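Local coordinates for transaminase (Bacillus megaterium, PDB 5G0A), which probably catalyses the pyridoxal-5'-phosphate-dependent transfer of amino groups between amines and carbonyl compounds, with S selectivity, at residues B[44-47]-B[51-54]; B[55-58]-B[62-65]. One frame throughout, in Å; residues are numbered along the deposited sequence.

Interaction 1 of 2, residues B[44-47]-B[51-54]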
loop_
_atom_site.group_PDB
_atom_site.type_symbol
_atom_site.label_atom_id
_atom_site.label_comp_id
_atom_site.label_asym_id
_atom_site.label_seq_id
_atom_site.Cartn_x
_atom_site.Cartn_y
_atom_site.Cartn_z
ATOM N N LEU B 44 20.772 32.117 -23.525
ATOM C CA LEU B 44 19.374 32.529 -23.458
ATOM C C LEU B 44 19.325 34.031 -23.754
ATOM O O LEU B 44 20.177 34.785 -23.288
ATOM C CB LEU B 44 18.808 32.281 -22.056
ATOM C CG LEU B 44 19.203 30.925 -21.426
ATOM C CD1 LEU B 44 18.609 30.795 -20.026
ATOM C CD2 LEU B 44 18.842 29.726 -22.311
ATOM N N ILE B 45 18.317 34.447 -24.511
ATOM C CA ILE B 45 18.198 35.847 -24.910
ATOM C C ILE B 45 16.878 36.351 -24.346
ATOM O O ILE B 45 15.825 35.798 -24.618
ATOM C CB ILE B 45 18.280 36.032 -26.447
ATOM C CG1 ILE B 45 19.651 35.598 -26.992
ATOM C CG2 ILE B 45 18.045 37.494 -26.844
ATOM C CD1 ILE B 45 19.741 34.159 -27.440
ATOM N N MET B 46 16.947 37.421 -23.562
ATOM C CA MET B 46 15.749 38.057 -23.033
ATOM C C MET B 46 15.113 39.023 -24.044
ATOM O O MET B 46 15.719 39.330 -25.075
ATOM C CB MET B 46 16.082 38.764 -21.718
ATOM C CG MET B 46 16.659 37.815 -20.676
ATOM S SD MET B 46 16.881 38.600 -19.080
ATOM C CE MET B 46 15.195 38.790 -18.502
ATOM N N PRO B 47 13.875 39.484 -23.775
ATOM C CA PRO B 47 13.210 40.330 -24.771
ATOM C C PRO B 47 13.975 41.630 -25.070
ATOM O O PRO B 47 13.859 42.151 -26.155
ATOM C CB PRO B 47 11.867 40.662 -24.117
ATOM C CG PRO B 47 11.588 39.517 -23.171
ATOM C CD PRO B 47 12.943 39.032 -22.707
ATOM N N ARG B 51 21.796 38.796 -22.846
ATOM C CA ARG B 51 22.251 37.434 -23.131
ATOM C C ARG B 51 22.781 36.798 -21.862
ATOM O O ARG B 51 23.515 37.431 -21.104
ATOM C CB ARG B 51 23.352 37.424 -24.189
ATOM C CG ARG B 51 22.920 37.823 -25.595
ATOM C CD ARG B 51 24.089 37.587 -26.526
ATOM N NE ARG B 51 23.913 36.378 -27.327
ATOM C CZ ARG B 51 24.866 35.486 -27.584
ATOM N NH1 ARG B 51 26.090 35.621 -27.078
ATOM N NH2 ARG B 51 24.579 34.435 -28.340
ATOM N N LEU B 52 22.420 35.537 -21.644
ATOM C CA LEU B 52 22.780 34.821 -20.417
ATOM C C LEU B 52 23.463 33.522 -20.814
ATOM O O LEU B 52 22.898 32.733 -21.579
ATOM C CB LEU B 52 21.531 34.522 -19.569
ATOM C CG LEU B 52 20.664 35.716 -19.130
ATOM C CD1 LEU B 52 19.341 35.256 -18.532
ATOM C CD2 LEU B 52 21.413 36.637 -18.163
ATOM N N LEU B 53 24.694 33.313 -20.348
ATOM C CA LEU B 53 25.399 32.077 -20.653
ATOM C C LEU B 53 24.928 31.008 -19.659
ATOM O O LEU B 53 25.042 31.172 -18.443
ATOM C CB LEU B 53 26.930 32.285 -20.544
ATOM C CG LEU B 53 27.795 31.033 -20.697
ATOM C CD1 LEU B 53 27.591 30.333 -22.040
ATOM C CD2 LEU B 53 29.273 31.400 -20.485
ATOM N N ASP B 54 24.362 29.924 -20.184
ATOM C CA ASP B 54 23.607 29.004 -19.336
ATOM C C ASP B 54 24.433 27.772 -18.956
ATOM O O ASP B 54 24.456 26.795 -19.695
ATOM C CB ASP B 54 22.327 28.569 -20.077
ATOM C CG ASP B 54 21.436 27.675 -19.227
ATOM O OD1 ASP B 54 21.628 27.612 -17.993
ATOM O OD2 ASP B 54 20.553 27.030 -19.817
#
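CG lies anti to the carbonyl carbon in Leu44 (chi1 -43°) and in Leu52 (chi1 -58°); being directly paired, the two residues share a face of the sheet, with Leu44 CB 4.3 Å from Leu52 CB. The two form an antiparallel hydrogen-bonded pair: Leu44 N donates to Leu52 O and Leu52 N to Leu44 O, each over 2.9 Å. Leu44 O also receives a CA-H contact from Arg51. On the Leu44 and Leu52 face, the extended CB-CG-SD arm of Met46 (chi2 -174°) brings SD to 4.2 Å from Leu52 CD1. Asp54 CB comes within 4.1 Å of Leu44 CG, while the Asp54 carboxylate is occupied by the backbone N of Phe56 and of Gln58. Leu432 of the same chain and Tyr89 of the second subunit add to the cover of Leu44. The other face carries Ile45 and Arg51, a non-hydrogen-bonded pair whose side chains run side by side, CG1 of Ile45 4.2 Å from CG of Arg51; the guanidinium continues to a salt bridge with Glu40 and a cation-pi contact with Tyr43. A mainly apolar, buried side, edged by Asp54, and a more exposed side carrying Ile45 and Arg51 make this an amphipathic beta hairpin, the central strand pair of a small four-stranded mixed sheet.

Interaction 2 of 2, residues B[55-58]-B[62-65]; sequences FFNQ and VNLG
Polar contacts dominate here, and both hydrogen bonds run between the side-chain amide of Asn57 and the backbone of Val62. Asn57 places CG anti to its own N (chi1 -160°), which carries the amide across to the peptide groups on either side of the Val62 CA. Its OD1 accepts from Val62 N at 2.9 Å, a bent bond with 132° at the hydrogen, and the donor stands well above the carbonyl plane of the amide. In return ND2 donates to Val62 O over a longer 3.3 Å; the acceptor lies close to the amide plane of Asn57, yet ND2 approaches Val62 O from above the plane of that carbonyl. Gly65 N reaches Val62 O from the opposite face, at 2.9 Å, and closes the type I beta turn of 62-65. Val62 O is thus gripped from two sides. Less favourably, OD1 of Asn57 also sits 3.2 Å from Val62 O, two acceptors with no bond between them; Arg277, which donates to OD1, would be expected to ease their repulsion.

Van der Waals contact is slighter. Val62 CG2 lies 3.7 Å from Asn57 O and makes an apolar contact with Gln58 CG at 4.0 Å, the Val62 and Gln58 side chains lying alongside each other. Past that point Gln58 leads away, bent at chi2, and its OE1 accepts from Trp86 N of the second subunit, whose Phe84 packs on Val62.

Asn63 ND2 donates to Phe275 O, and the Asn63 side chain lies about 10 Å from a bound pyridoxal-5'-phosphate. The chemistry is that of a buried polar joint: one asparagine amide bonds both the N-H and, jointly with Gly65 N, the C=O of Val62, tying the beta turn to the residues that follow strand 51-54, near the subunit interface.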
loop_
_atom_site.group_PDB
_atom_site.type_symbol
_atom_site.label_atom_id
_atom_site.label_comp_id
_atom_site.label_asym_id
_atom_site.label_seq_id
_atom_site.Cartn_x
_atom_site.Cartn_y
_atom_site.Cartn_z
ATOM N N PHE B 55 25.116 27.821 -17.810
ATOM C CA PHE B 55 25.881 26.660 -17.372
ATOM C C PHE B 55 25.082 25.730 -16.445
ATOM O O PHE B 55 25.658 25.006 -15.621
ATOM C CB PHE B 55 27.284 27.041 -16.833
ATOM C CG PHE B 55 28.372 26.902 -17.862
ATOM C CD1 PHE B 55 28.280 27.572 -19.084
ATOM C CD2 PHE B 55 29.485 26.087 -17.629
ATOM C CE1 PHE B 55 29.263 27.436 -20.058
ATOM C CE2 PHE B 55 30.486 25.960 -18.593
ATOM C CZ PHE B 55 30.369 26.628 -19.813
ATOM N N PHE B 56 23.753 25.765 -16.597
ATOM C CA PHE B 56 22.893 24.637 -16.190
ATOM C C PHE B 56 22.471 23.802 -17.394
ATOM O O PHE B 56 21.971 22.678 -17.201
ATOM C CB PHE B 56 21.630 25.114 -15.495
ATOM C CG PHE B 56 21.883 25.793 -14.185
ATOM C CD1 PHE B 56 22.042 25.057 -13.025
ATOM C CD2 PHE B 56 21.963 27.183 -14.120
ATOM C CE1 PHE B 56 22.283 25.686 -11.815
ATOM C CE2 PHE B 56 22.194 27.823 -12.914
ATOM C CZ PHE B 56 22.359 27.070 -11.756
ATOM N N ASN B 57 22.646 24.346 -18.613
ATOM C CA ASN B 57 22.122 23.722 -19.855
ATOM C C ASN B 57 20.630 23.398 -19.611
ATOM O O ASN B 57 20.149 22.303 -19.926
ATOM C CB ASN B 57 22.953 22.469 -20.231
ATOM C CG ASN B 57 22.821 22.064 -21.691
ATOM O OD1 ASN B 57 22.662 20.886 -21.995
ATOM N ND2 ASN B 57 22.928 23.037 -22.614
ATOM N N GLN B 58 19.925 24.386 -19.063
ATOM C CA GLN B 58 18.537 24.260 -18.527
ATOM C C GLN B 58 18.451 23.242 -17.390
ATOM O O GLN B 58 18.607 23.608 -16.235
ATOM C CB GLN B 58 17.507 23.976 -19.638
ATOM C CG GLN B 58 17.393 25.178 -20.590
ATOM C CD GLN B 58 16.871 26.389 -19.843
ATOM O OE1 GLN B 58 15.738 26.403 -19.396
ATOM N NE2 GLN B 58 17.711 27.420 -19.698
ATOM N N VAL B 62 20.013 20.077 -22.835
ATOM C CA VAL B 62 20.052 20.608 -24.191
ATOM C C VAL B 62 21.428 20.266 -24.783
ATOM O O VAL B 62 22.209 21.166 -25.184
ATOM C CB VAL B 62 19.745 22.126 -24.184
ATOM C CG1 VAL B 62 19.462 22.631 -25.596
ATOM C CG2 VAL B 62 18.536 22.433 -23.288
ATOM N N ASN B 63 21.716 18.963 -24.819
ATOM C CA ASN B 63 23.068 18.435 -25.108
ATOM C C ASN B 63 23.680 18.960 -26.416
ATOM O O ASN B 63 24.852 19.358 -26.457
ATOM C CB ASN B 63 23.034 16.899 -25.117
ATOM C CG ASN B 63 22.612 16.328 -23.761
ATOM O OD1 ASN B 63 21.818 16.945 -23.033
ATOM N ND2 ASN B 63 23.140 15.150 -23.417
ATOM N N LEU B 64 22.871 18.986 -27.465
ATOM C CA LEU B 64 23.346 19.400 -28.790
ATOM C C LEU B 64 23.602 20.905 -28.916
ATOM O O LEU B 64 24.183 21.355 -29.917
ATOM C CB LEU B 64 22.334 18.969 -29.851
ATOM C CG LEU B 64 22.892 18.676 -31.251
ATOM C CD1 LEU B 64 23.595 17.313 -31.261
ATOM C CD2 LEU B 64 21.739 18.688 -32.233
ATOM N N GLY B 65 23.183 21.672 -27.914
ATOM C CA GLY B 65 23.088 23.130 -28.029
ATOM C C GLY B 65 21.677 23.610 -28.343
ATOM O O GLY B 65 20.868 22.900 -28.940
#

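Interaction 1 lies toward the periphery, its centre about 22 Å from that of the chain, whereas interaction 2, at about 11 Å between centres, is wholly buried. They follow one another along the chain, strand 51-54 running into the residues that lead to helix 57-60, and they touch where Leu44 CD1 packs against Gln58 NE2. Paired main-chain amides and apolar side chains hold the hairpin of interaction 1, with Arg51 on its exposed side and Asp54 buried at its end. Interaction 2 has no paired strands and relies on a side-chain amide bonded to backbone. The Asp54 bond to Gln58 N joins the two contacts, and Tyr89 of the second subunit packs on both Leu44 and Gln58.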